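Local coordinates for porin B (PDB 4GEY), which probably forms a beta-barrel channel in the outer membrane through which pseudomonads take up glucose and related sugars, at residues A76-L80 / Q81-G85; S99-L103 / S104-I108; S173-G176 / N177-G181; A209-N213 / P214-E218; F398-T401 / N402-V406. The protein carries 2 engineered substitutions. One frame throughout, in Å; residues are numbered along the deposited sequence.

Contact 1: A76-L80 / Q81-G85; sequences AHLDL and QKILG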
# COMPACT_ATOMS: atom_id res chain seq x y z
N ALA A 76 1.74 5.30 19.92
CA ALA A 76 1.77 6.35 20.92
C ALA A 76 1.89 7.71 20.24
O ALA A 76 2.87 8.00 19.56
CB ALA A 76 2.91 6.14 21.89
N HIS A 77 0.86 8.54 20.42
CA HIS A 77 0.75 9.82 19.73
C HIS A 77 0.87 10.94 20.75
O HIS A 77 -0.00 11.11 21.60
CB HIS A 77 -0.60 9.91 19.05
CG HIS A 77 -0.67 10.94 17.97
ND1 HIS A 77 0.45 11.50 17.40
CD2 HIS A 77 -1.73 11.50 17.33
CE1 HIS A 77 0.09 12.37 16.47
NE2 HIS A 77 -1.23 12.38 16.41
N LEU A 78 1.94 11.72 20.66
CA LEU A 78 2.19 12.73 21.68
C LEU A 78 1.99 14.16 21.18
O LEU A 78 2.57 14.59 20.18
CB LEU A 78 3.58 12.55 22.28
CG LEU A 78 3.73 11.52 23.41
CD1 LEU A 78 3.22 10.13 23.01
CD2 LEU A 78 5.20 11.46 23.85
N ASP A 79 1.15 14.89 21.90
CA ASP A 79 0.98 16.32 21.70
C ASP A 79 2.13 17.00 22.46
O ASP A 79 2.02 17.26 23.66
CB ASP A 79 -0.38 16.75 22.24
CG ASP A 79 -0.72 18.19 21.92
OD1 ASP A 79 0.17 19.06 22.02
OD2 ASP A 79 -1.89 18.46 21.57
N LEU A 80 3.23 17.29 21.76
CA LEU A 80 4.41 17.85 22.43
C LEU A 80 4.23 19.29 22.90
O LEU A 80 5.09 19.84 23.60
CB LEU A 80 5.65 17.73 21.54
CG LEU A 80 6.16 16.33 21.22
CD1 LEU A 80 7.44 16.44 20.40
CD2 LEU A 80 6.39 15.55 22.49
N GLN A 81 3.13 19.93 22.51
CA GLN A 81 2.90 21.29 22.95
C GLN A 81 2.38 21.29 24.38
O GLN A 81 2.77 22.13 25.18
CB GLN A 81 1.91 22.02 22.04
CG GLN A 81 1.84 23.50 22.36
CD GLN A 81 0.79 24.23 21.55
OE1 GLN A 81 0.81 24.23 20.32
NE2 GLN A 81 -0.15 24.86 22.26
N LYS A 82 1.50 20.34 24.69
CA LYS A 82 1.00 20.18 26.04
C LYS A 82 2.09 19.58 26.91
O LYS A 82 2.37 20.05 28.00
CB LYS A 82 -0.28 19.32 26.05
CG LYS A 82 -1.47 19.86 25.23
CD LYS A 82 -2.64 18.87 25.26
CE LYS A 82 -3.85 19.30 24.42
NZ LYS A 82 -4.98 18.31 24.51
N ILE A 83 2.73 18.55 26.39
CA ILE A 83 3.72 17.77 27.14
C ILE A 83 5.06 18.48 27.35
O ILE A 83 5.64 18.40 28.43
CB ILE A 83 3.93 16.40 26.47
CG1 ILE A 83 2.63 15.60 26.50
CG2 ILE A 83 5.06 15.64 27.11
CD1 ILE A 83 2.65 14.40 25.60
N LEU A 84 5.55 19.18 26.33
CA LEU A 84 6.88 19.80 26.36
C LEU A 84 6.85 21.32 26.16
O LEU A 84 7.86 22.01 26.35
CB LEU A 84 7.80 19.15 25.32
CG LEU A 84 8.77 18.04 25.75
CD1 LEU A 84 8.26 17.27 26.95
CD2 LEU A 84 9.03 17.10 24.59
N GLY A 85 5.69 21.86 25.77
CA GLY A 85 5.59 23.28 25.49
C GLY A 85 6.06 23.66 24.09
O GLY A 85 6.16 24.84 23.77
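Asp79 holds Lys82 and Ile83 of the following turn through its backbone O and its side-chain OD1. Ile83 N donates to Asp79 O over 3.1 Å, almost straight at 165° and in the carbonyl plane, the i to i+4 bond that starts the helix. Asp79 OD1 then caps the first turn: Lys82 N reaches Asp79 OD1 at 3.2 Å, well above the carboxylate plane, and Gln81 N adds a weak bond to the same oxygen. With CG anti to its own N (chi1 -173°), Asp79 swings the carboxylate forward over these two amides. One residue on, Leu84 N meets Leu80 O at 2.8 Å from above the carbonyl plane.

The other carboxylate oxygen faces the extended aliphatic chain of Lys82, Asp79 OD2 lying 3.6 Å from Lys82 CE. Asp79 OD2 and Lys82 NZ stay 4.3 Å apart, beyond a salt bridge; the ammonium is hydrogen-bonded to Asp39 O, and a mild electrostatic attraction to the carboxylate may remain. Packing lies outside this polar core. Ile83 CD1 comes to 3.8 Å from Leu78 CG, the two side chains meeting at about a right angle, whereas Leu80 and Leu84 run side by side with their CD2 atoms 3.7 Å apart. Leu80 also rests on Trp86 and Ala89, while Ile83 touches Tyr42 of the adjoining strand. The evidence fits an aspartate N-cap at a strand-to-helix junction, where the short helix 80-83 turns the chain from strand 66-79 toward its antiparallel neighbour 89-100 in the porin barrel.

Contact 2: S99-L103 / S104-I108; sequences SGRNL and SNDRI. With DMU (decyl-beta-D-maltopyranoside), chain N; C8E ((hydroxyethyloxy)tri(ethyloxy)octane), chain I.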
# COMPACT_ATOMS: atom_id res chain seq x y z
N SER A 99 1.43 -11.66 11.29
CA SER A 99 1.51 -13.12 11.34
C SER A 99 0.70 -13.72 10.21
O SER A 99 -0.29 -13.14 9.77
CB SER A 99 0.95 -13.65 12.65
OG SER A 99 1.99 -13.98 13.54
N GLY A 100 1.11 -14.90 9.75
CA GLY A 100 0.27 -15.65 8.84
C GLY A 100 0.81 -15.90 7.45
O GLY A 100 1.96 -15.58 7.14
N ARG A 101 -0.05 -16.47 6.61
CA ARG A 101 0.32 -16.90 5.27
C ARG A 101 -0.59 -16.27 4.22
O ARG A 101 -1.70 -15.83 4.53
CB ARG A 101 0.24 -18.43 5.18
CG ARG A 101 1.31 -19.17 5.96
CD ARG A 101 1.33 -20.63 5.57
NE ARG A 101 0.13 -21.32 6.04
CZ ARG A 101 -0.11 -22.62 5.84
NH1 ARG A 101 0.76 -23.37 5.19
NH2 ARG A 101 -1.23 -23.15 6.31
N ASN A 102 -0.11 -16.26 2.97
CA ASN A 102 -0.79 -15.58 1.87
C ASN A 102 -1.24 -16.54 0.78
O ASN A 102 -0.41 -17.23 0.18
CB ASN A 102 0.16 -14.56 1.23
CG ASN A 102 -0.55 -13.65 0.23
OD1 ASN A 102 -1.65 -13.96 -0.24
ND2 ASN A 102 0.06 -12.50 -0.07
N LEU A 103 -2.54 -16.54 0.49
CA LEU A 103 -3.12 -17.33 -0.61
C LEU A 103 -2.44 -17.10 -1.96
O LEU A 103 -2.23 -18.06 -2.72
CB LEU A 103 -4.60 -17.01 -0.76
CG LEU A 103 -5.58 -18.18 -0.79
CD1 LEU A 103 -6.66 -17.94 -1.84
CD2 LEU A 103 -4.89 -19.51 -0.99
N SER A 104 -2.13 -15.84 -2.26
CA SER A 104 -1.47 -15.46 -3.50
C SER A 104 -0.21 -16.29 -3.77
O SER A 104 0.05 -16.72 -4.90
CB SER A 104 -1.12 -13.97 -3.51
OG SER A 104 -2.25 -13.17 -3.83
N ASN A 105 0.58 -16.54 -2.73
CA ASN A 105 1.74 -17.39 -2.90
C ASN A 105 1.37 -18.87 -2.95
O ASN A 105 1.84 -19.61 -3.81
CB ASN A 105 2.72 -17.14 -1.78
CG ASN A 105 3.26 -15.74 -1.81
OD1 ASN A 105 3.50 -15.18 -2.88
ND2 ASN A 105 3.44 -15.15 -0.64
N ASP A 106 0.51 -19.28 -2.02
CA ASP A 106 0.30 -20.69 -1.75
C ASP A 106 -0.61 -21.39 -2.74
O ASP A 106 -0.53 -22.60 -2.88
CB ASP A 106 -0.15 -20.90 -0.31
CG ASP A 106 0.92 -20.54 0.70
OD1 ASP A 106 2.11 -20.57 0.31
OD2 ASP A 106 0.60 -20.23 1.87
N ARG A 107 -1.48 -20.65 -3.43
CA ARG A 107 -2.38 -21.26 -4.44
C ARG A 107 -2.46 -20.52 -5.81
O ARG A 107 -2.44 -21.16 -6.85
CB ARG A 107 -3.80 -21.44 -3.90
CG ARG A 107 -3.94 -22.43 -2.77
CD ARG A 107 -3.73 -23.90 -3.20
NE ARG A 107 -2.78 -24.54 -2.30
CZ ARG A 107 -3.08 -25.55 -1.50
NH1 ARG A 107 -4.29 -26.07 -1.52
NH2 ARG A 107 -2.15 -26.06 -0.70
N ILE A 108 -2.58 -19.20 -5.80
CA ILE A 108 -2.86 -18.46 -7.03
C ILE A 108 -1.69 -18.37 -8.01
O ILE A 108 -1.86 -18.61 -9.21
CB ILE A 108 -3.36 -17.03 -6.72
CG1 ILE A 108 -4.82 -17.06 -6.28
CG2 ILE A 108 -3.24 -16.13 -7.94
CD1 ILE A 108 -4.97 -17.10 -4.81
C1 DMU N . -5.26 -22.53 9.28
C2 DMU N . -4.26 -23.49 8.90
C3 DMU N . -4.66 -24.54 7.93
C4 DMU N . -5.59 -24.06 6.79
O5 DMU N . -6.53 -22.94 7.28
C6 DMU N . -5.98 -21.95 8.18
O7 DMU N . -3.49 -25.15 7.33
O16 DMU N . -7.08 -21.18 8.66
C18 DMU N . -7.42 -19.93 8.06
C19 DMU N . -8.77 -19.32 8.51
C22 DMU N . -8.92 -18.95 10.02
C25 DMU N . -10.14 -18.12 10.40
C28 DMU N . -9.98 -16.65 10.72
C31 DMU N . -11.23 -15.80 10.82
O49 DMU N . -4.63 -21.42 10.05
O55 DMU N . -3.67 -24.10 10.10
C57 DMU N . -6.38 -25.06 6.33
O61 DMU N . -7.29 -24.76 5.32
C5 DMU N . -2.06 -26.90 6.75
C7 DMU N . -2.16 -26.76 5.33
C8 DMU N . -3.19 -27.62 4.69
C9 DMU N . -4.51 -27.90 5.51
O1 DMU N . -4.44 -27.31 6.95
C10 DMU N . -3.29 -26.54 7.44
O2 DMU N . -3.53 -27.11 3.42
O3 DMU N . -0.93 -26.11 7.28
O4 DMU N . -0.85 -27.07 4.78
C11 DMU N . -4.78 -29.19 5.57
O6 DMU N . -5.03 -29.85 4.38
C2 C8E I . -0.29 -13.55 16.69
C3 C8E I . -1.15 -14.26 15.64
C4 C8E I . -1.74 -15.57 16.15
C5 C8E I . -3.23 -15.67 15.82
C6 C8E I . -4.10 -15.20 16.98
C7 C8E I . -5.15 -14.18 16.54
C8 C8E I . -5.98 -13.67 17.71
O9 C8E I . -6.39 -12.32 17.54
C10 C8E I . -7.76 -12.15 17.20
C11 C8E I . -8.17 -10.68 17.39
O12 C8E I . -9.47 -10.40 16.90
C13 C8E I . -10.01 -9.17 17.36
C14 C8E I . -11.54 -9.13 17.27
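Asn102 is the N-cap of helix 103-108, its OD1 accepting from Ser104 N at 2.8 Å, with the donor above the amide carbonyl plane. The chi1 of Asn102 (-170°) turns its CG away from its own N and brings OD1 to the helix start, while ND2 is bonded to Ser118. Asn102 O accepts from Asp106 N over 3.1 Å, and Leu103 O from Arg107 N over 2.8 Å; a weak bond from Ile108 N to the same Leu103 oxygen widens this into a pi-type turn.

The close-packed side belongs to Leu103. Its two methyl branches are split between partners: CD1 meets Ile108 CD1 at 3.5 Å, the side chains roughly perpendicular, and CD2 lies against Arg107 CG. Leu103 also touches Ala53 and Val427 of nearby barrel strands.

The contact is looser at Arg101 and Asp106. Arg101 NE stays 4.3 Å from Asp106 OD2, which lies well out of the guanidinium plane, so no N-H points at it and only a longer-range attraction is likely; the carboxylate has its salt bridge with Arg67. Outward, Arg101 NH2 donates to decylmaltoside O3 at 3.1 Å. Arg107, salt-bridged to Asp63 through NH1, bends back so that its NE donates in the guanidinium plane to Asp106 O at 3.0 Å.

Contact 3: S173-G176 / N177-G181; sequences SQVG and NWVGG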
# COMPACT_ATOMS: atom_id res chain seq x y z
N SER A 173 -0.34 3.00 -0.75
CA SER A 173 0.35 3.68 -1.85
C SER A 173 0.72 2.70 -2.96
O SER A 173 1.49 1.77 -2.75
CB SER A 173 1.60 4.41 -1.36
OG SER A 173 2.40 4.79 -2.47
N GLN A 174 0.15 2.92 -4.13
CA GLN A 174 0.34 1.99 -5.24
C GLN A 174 1.77 2.01 -5.78
O GLN A 174 2.31 0.97 -6.17
CB GLN A 174 -0.70 2.25 -6.32
CG GLN A 174 -2.11 2.05 -5.78
CD GLN A 174 -2.28 0.70 -5.09
OE1 GLN A 174 -2.05 -0.34 -5.69
NE2 GLN A 174 -2.65 0.72 -3.83
N VAL A 175 2.39 3.19 -5.75
CA VAL A 175 3.79 3.31 -6.11
C VAL A 175 4.59 2.36 -5.22
O VAL A 175 5.54 1.72 -5.67
CB VAL A 175 4.28 4.78 -5.99
CG1 VAL A 175 5.78 4.89 -6.23
CG2 VAL A 175 3.53 5.66 -6.98
N GLY A 176 4.17 2.23 -3.96
CA GLY A 176 4.78 1.28 -3.05
C GLY A 176 4.62 -0.18 -3.45
O GLY A 176 5.37 -1.04 -3.02
N ASN A 177 3.63 -0.47 -4.28
CA ASN A 177 3.43 -1.84 -4.71
C ASN A 177 4.27 -2.19 -5.94
O ASN A 177 4.92 -3.23 -5.99
CB ASN A 177 1.95 -2.10 -4.95
CG ASN A 177 1.14 -2.03 -3.67
OD1 ASN A 177 1.64 -2.36 -2.59
ND2 ASN A 177 -0.11 -1.58 -3.78
N TRP A 178 4.29 -1.29 -6.91
CA TRP A 178 4.89 -1.59 -8.20
C TRP A 178 6.36 -1.19 -8.31
O TRP A 178 7.05 -1.59 -9.26
CB TRP A 178 4.02 -0.97 -9.31
CG TRP A 178 2.56 -1.08 -8.97
CD1 TRP A 178 1.62 -0.10 -9.06
CD2 TRP A 178 1.89 -2.24 -8.46
NE1 TRP A 178 0.40 -0.58 -8.64
CE2 TRP A 178 0.54 -1.89 -8.27
CE3 TRP A 178 2.29 -3.55 -8.15
CZ2 TRP A 178 -0.39 -2.79 -7.79
CZ3 TRP A 178 1.36 -4.42 -7.67
CH2 TRP A 178 0.04 -4.05 -7.50
N VAL A 179 6.84 -0.41 -7.36
CA VAL A 179 8.27 -0.16 -7.23
C VAL A 179 8.63 -0.44 -5.76
O VAL A 179 9.49 0.18 -5.14
CB VAL A 179 8.71 1.22 -7.88
CG1 VAL A 179 7.78 2.33 -7.51
CG2 VAL A 179 10.17 1.58 -7.60
N GLY A 180 7.94 -1.43 -5.22
CA GLY A 180 8.16 -1.88 -3.85
C GLY A 180 9.52 -2.47 -3.57
O GLY A 180 9.83 -2.77 -2.42
N GLY A 181 10.35 -2.63 -4.60
CA GLY A 181 11.72 -3.06 -4.41
C GLY A 181 12.59 -2.00 -3.74
O GLY A 181 13.59 -2.35 -3.10
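The short helix 175-178 sits near the middle of the barrel, and Gln174 and Asn177 meet at its first turn, the Asn177 side chain coming within about 4 Å of bound glucose. Gln174 O takes two amides: Asn177 N at 2.7 Å, from above the carbonyl plane, and Trp178 N at 3.1 Å, nearly along the C=O axis. The side chains repeat the link, Asn177 ND2 donating in its own amide plane to Gln174 OE1 at 3.0 Å. That donor stands above the Gln174 carbonyl plane, and the two amides are turned 68° apart. Gln174 NE2 is bonded to Gly172 O, which fixes which way the glutamine amide is turned. Were Asn177 an alanine, Gln174 OE1 would probably lose this donor, leaving the glutamine amide held, among the bonds described, from its NE2 end alone.

Trp178 covers the turn with one ring face: Asn177 CB lies 3.3 Å above its plane over the centre, and Gln174 O sits toward the rim. Outside, the indole meets Tyr329, and Asn185 of the glucose pocket donates to Ser173 O. At the helix end Val179 N bonds Val175 O at 3.0 Å, and alongside it Val175 CG1 approaches Val179 CG1 to 3.5 Å.

Contact 4: A209-N213 / P214-E218; sequences AFEQN and PSNLE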
# COMPACT_ATOMS: atom_id res chain seq x y z
N ALA A 209 12.86 13.30 1.47
CA ALA A 209 14.07 12.53 1.21
C ALA A 209 14.09 11.32 2.15
O ALA A 209 14.14 11.47 3.37
CB ALA A 209 15.30 13.39 1.41
N PHE A 210 14.02 10.13 1.56
CA PHE A 210 13.97 8.89 2.33
C PHE A 210 15.23 8.08 2.10
O PHE A 210 15.65 7.87 0.96
CB PHE A 210 12.76 8.04 1.92
CG PHE A 210 11.44 8.67 2.24
CD1 PHE A 210 10.96 9.74 1.49
CD2 PHE A 210 10.67 8.19 3.28
CE1 PHE A 210 9.74 10.32 1.80
CE2 PHE A 210 9.45 8.77 3.59
CZ PHE A 210 8.99 9.83 2.85
N GLU A 211 15.85 7.66 3.20
CA GLU A 211 16.93 6.71 3.13
C GLU A 211 16.38 5.50 2.37
O GLU A 211 15.29 5.04 2.67
CB GLU A 211 17.35 6.30 4.53
CG GLU A 211 17.95 4.92 4.62
CD GLU A 211 17.99 4.41 6.03
OE1 GLU A 211 17.06 4.74 6.81
OE2 GLU A 211 18.95 3.67 6.37
N GLN A 212 17.13 5.02 1.38
CA GLN A 212 16.71 3.86 0.61
C GLN A 212 17.73 2.75 0.87
O GLN A 212 18.90 2.84 0.47
CB GLN A 212 16.53 4.25 -0.87
CG GLN A 212 17.14 3.35 -1.93
CD GLN A 212 16.59 1.93 -1.93
OE1 GLN A 212 15.55 1.65 -1.31
NE2 GLN A 212 17.30 1.02 -2.60
N ASN A 213 17.28 1.73 1.60
CA ASN A 213 18.17 0.77 2.24
C ASN A 213 17.52 -0.60 2.34
O ASN A 213 16.86 -0.89 3.33
CB ASN A 213 18.51 1.27 3.65
CG ASN A 213 19.50 0.36 4.39
OD1 ASN A 213 19.82 -0.75 3.96
ND2 ASN A 213 19.98 0.85 5.53
N PRO A 214 17.71 -1.45 1.32
CA PRO A 214 17.10 -2.78 1.18
C PRO A 214 17.26 -3.68 2.41
O PRO A 214 16.43 -4.55 2.62
CB PRO A 214 17.85 -3.40 0.01
CG PRO A 214 18.32 -2.26 -0.78
CD PRO A 214 18.61 -1.14 0.19
N SER A 215 18.31 -3.46 3.20
CA SER A 215 18.51 -4.25 4.39
C SER A 215 17.38 -4.06 5.42
O SER A 215 17.18 -4.90 6.29
CB SER A 215 19.88 -3.99 5.02
OG SER A 215 19.82 -2.90 5.92
N ASN A 216 16.64 -2.96 5.31
CA ASN A 216 15.43 -2.77 6.11
C ASN A 216 14.40 -3.88 5.90
O ASN A 216 13.57 -4.12 6.76
CB ASN A 216 14.77 -1.43 5.83
CG ASN A 216 15.28 -0.33 6.74
OD1 ASN A 216 15.28 -0.47 7.97
ND2 ASN A 216 15.71 0.79 6.14
N LEU A 217 14.47 -4.55 4.75
CA LEU A 217 13.53 -5.61 4.43
C LEU A 217 13.89 -6.93 5.12
O LEU A 217 13.02 -7.77 5.35
CB LEU A 217 13.44 -5.81 2.91
CG LEU A 217 12.93 -4.62 2.08
CD1 LEU A 217 12.83 -4.97 0.60
CD2 LEU A 217 11.60 -4.08 2.59
N GLU A 218 15.17 -7.11 5.44
CA GLU A 218 15.64 -8.34 6.08
C GLU A 218 15.06 -8.52 7.47
O GLU A 218 15.16 -7.61 8.29
CB GLU A 218 17.17 -8.32 6.20
CG GLU A 218 17.89 -8.25 4.87
CD GLU A 218 19.38 -7.96 5.02
OE1 GLU A 218 19.96 -7.38 4.07
OE2 GLU A 218 19.97 -8.31 6.07
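Asn213 contributes most to this turn, with Pro214 and Asn216 next. Asn213 OD1 grips Ser215 twice, accepting from Ser215 OG at 2.9 Å and from Ser215 N at 3.2 Å. Both donors come from the same face of the amide, above its carbonyl plane. The bond to the amide two residues ahead makes this an Asx turn, leading into the 3-10 segment 214-216. Having no N-H, Pro214 leaves the side-chain oxygen to Ser215, and its ring bends the chain at the start of the turn (phi -51°). Asn216 N closes the turn on Asn213 O at 2.9 Å, with an N-H...O angle of 162°, and Asn216 ND2 packs 3.8 Å from Asn213 CB. In the other direction Asn213 ND2 donates almost straight to Glu211 OE2 at 3.1 Å, in its own amide plane but above that of the carboxylate. Without the Asn213 amide, as with a leucine here, Ser215 N and OG are likely to lose their shared acceptor and Glu211 OE2 its donor.

Further out, Asn213 ND2 also bonds Ser228 O, and Glu211 OE1 accepts from Trp191 N. The turn follows strand 203-212, which pairs with strands 190-198 and 232-245, and Leu217 touches Arg125 of the glucose pocket.

Contact 5: F398-T401 / N402-V406; sequences FHVT and NWLTV. With C8E ((hydroxyethyloxy)tri(ethyloxy)octane), chain E.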
# COMPACT_ATOMS: atom_id res chain seq x y z
N PHE A 398 -19.70 -4.26 7.14
CA PHE A 398 -20.66 -4.10 8.23
C PHE A 398 -20.01 -3.25 9.29
O PHE A 398 -18.92 -3.56 9.78
CB PHE A 398 -21.08 -5.43 8.87
CG PHE A 398 -21.72 -6.40 7.92
CD1 PHE A 398 -23.09 -6.39 7.72
CD2 PHE A 398 -20.95 -7.35 7.24
CE1 PHE A 398 -23.69 -7.31 6.84
CE2 PHE A 398 -21.53 -8.27 6.37
CZ PHE A 398 -22.90 -8.25 6.17
N HIS A 399 -20.67 -2.16 9.65
CA HIS A 399 -20.23 -1.35 10.76
C HIS A 399 -20.83 -1.95 12.03
O HIS A 399 -21.92 -1.57 12.45
CB HIS A 399 -20.68 0.11 10.58
CG HIS A 399 -20.26 1.01 11.70
ND1 HIS A 399 -20.91 1.02 12.92
CD2 HIS A 399 -19.27 1.92 11.78
CE1 HIS A 399 -20.33 1.90 13.71
NE2 HIS A 399 -19.33 2.46 13.04
N VAL A 400 -20.12 -2.91 12.63
CA VAL A 400 -20.61 -3.59 13.81
C VAL A 400 -20.66 -2.63 15.00
O VAL A 400 -21.72 -2.42 15.59
CB VAL A 400 -19.75 -4.82 14.20
CG1 VAL A 400 -20.53 -5.69 15.19
CG2 VAL A 400 -19.37 -5.63 13.00
N THR A 401 -19.51 -2.08 15.35
CA THR A 401 -19.42 -1.00 16.32
C THR A 401 -18.52 0.10 15.77
O THR A 401 -18.08 0.03 14.62
CB THR A 401 -18.84 -1.47 17.67
OG1 THR A 401 -17.50 -1.95 17.49
CG2 THR A 401 -19.72 -2.56 18.28
N ASN A 402 -18.25 1.11 16.58
CA ASN A 402 -17.27 2.13 16.19
C ASN A 402 -15.85 1.62 16.38
O ASN A 402 -14.89 2.29 16.01
CB ASN A 402 -17.48 3.42 16.97
CG ASN A 402 -18.61 4.26 16.41
OD1 ASN A 402 -18.93 4.17 15.22
ND2 ASN A 402 -19.22 5.09 17.26
N TRP A 403 -15.72 0.42 16.97
CA TRP A 403 -14.42 -0.19 17.17
C TRP A 403 -14.27 -1.48 16.39
O TRP A 403 -13.25 -2.16 16.49
CB TRP A 403 -14.14 -0.41 18.66
CG TRP A 403 -15.23 -1.17 19.42
CD1 TRP A 403 -16.23 -0.62 20.17
CD2 TRP A 403 -15.40 -2.59 19.49
NE1 TRP A 403 -17.02 -1.62 20.70
CE2 TRP A 403 -16.54 -2.84 20.29
CE3 TRP A 403 -14.72 -3.68 18.94
CZ2 TRP A 403 -17.00 -4.13 20.57
CZ3 TRP A 403 -15.19 -4.97 19.21
CH2 TRP A 403 -16.31 -5.18 20.02
N LEU A 404 -15.28 -1.83 15.59
CA LEU A 404 -15.25 -3.09 14.85
C LEU A 404 -15.95 -2.98 13.50
O LEU A 404 -17.13 -2.64 13.43
CB LEU A 404 -15.90 -4.21 15.68
CG LEU A 404 -15.51 -5.68 15.44
CD1 LEU A 404 -16.72 -6.59 15.43
CD2 LEU A 404 -14.66 -5.91 14.20
N THR A 405 -15.22 -3.28 12.44
CA THR A 405 -15.80 -3.38 11.10
C THR A 405 -15.42 -4.73 10.50
O THR A 405 -14.28 -5.18 10.59
CB THR A 405 -15.31 -2.24 10.15
OG1 THR A 405 -15.54 -0.97 10.76
CG2 THR A 405 -16.04 -2.30 8.81
N VAL A 406 -16.39 -5.37 9.86
CA VAL A 406 -16.20 -6.69 9.29
C VAL A 406 -16.58 -6.59 7.83
O VAL A 406 -17.73 -6.25 7.52
CB VAL A 406 -17.14 -7.71 10.03
CG1 VAL A 406 -17.30 -8.98 9.26
CG2 VAL A 406 -16.60 -7.99 11.43
C10 C8E E . -31.62 -5.39 6.39
C11 C8E E . -30.46 -6.02 7.17
O12 C8E E . -29.22 -5.74 6.55
C13 C8E E . -29.08 -6.36 5.29
C14 C8E E . -27.78 -7.15 5.20
O15 C8E E . -26.97 -6.60 4.18
C16 C8E E . -26.59 -7.53 3.18
C17 C8E E . -25.45 -8.45 3.64
O18 C8E E . -24.65 -8.80 2.52
C19 C8E E . -23.32 -9.12 2.87
C20 C8E E . -22.82 -10.22 1.94
O21 C8E E . -22.63 -11.41 2.66
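Thr401 lies over one face of the Trp403 indole, its CB 3.6 Å from the centroid of the five-membered ring and 14° off the normal, a CH-pi contact; Thr401 OG1 lies over the indole as well. The indole NE1 is bonded to Ser20 O. Thr401 also supplies the oxygen above His399: its backbone O stands 3.0 Å over one face of the imidazole, offset toward the rim. At the imidazole edge, Asn402 OD1 accepts a weak bond from His399 NE2 at 2.8 Å, with ring and amide planes 79° apart; Asn402 ND2 turns to Glu22 O. Phe398 presents its ring edge to the backbone, CD2 lying 3.4 Å from Val406 O near the ring plane, while its CZ meets detergent carbon C19 obliquely at 3.4 Å.

These groups decorate the beta hairpin formed by strands 388-399 and 404-414, where Phe398 and Val406 are an antiparallel hydrogen-bonded pair with amide-to-carbonyl bonds running both ways. In the connection Thr401 N donates to Leu404 O at 3.1 Å, in the carbonyl plane and on a lone pair. Placing OG1 between backbone N and carbonyl carbon (chi1 62°) lets Thr401 accept from Trp403 N at 3.0 Å, an ST turn. Val400 and Leu404 lie side by side, Val400 CB coming to 3.7 Å from Leu404 CD1. Val400 CG2 also touches Val406 CG2, and Val406 packs onward against Leu430 of strand 425-435.

From the N terminus the five contacts follow in series; none nests in or crosses another, since each closes over one continuous stretch. Contact 1 turns strand 66-79 toward strand 89-100, and contact 2 takes up the chain where that second strand ends, their centres about 41 Å apart. Contact 3 lies in the long connection between strands 145-149 and 190-198, centred about 7 Å from the middle of the chain. Contact 4 opens the link from strand 203-212 to strand 232-245; its nearest atoms are about 5 Å from contact 3. Contact 5 closes the hairpin of strands 388-399 and 404-414, across the chain's centre from contact 4.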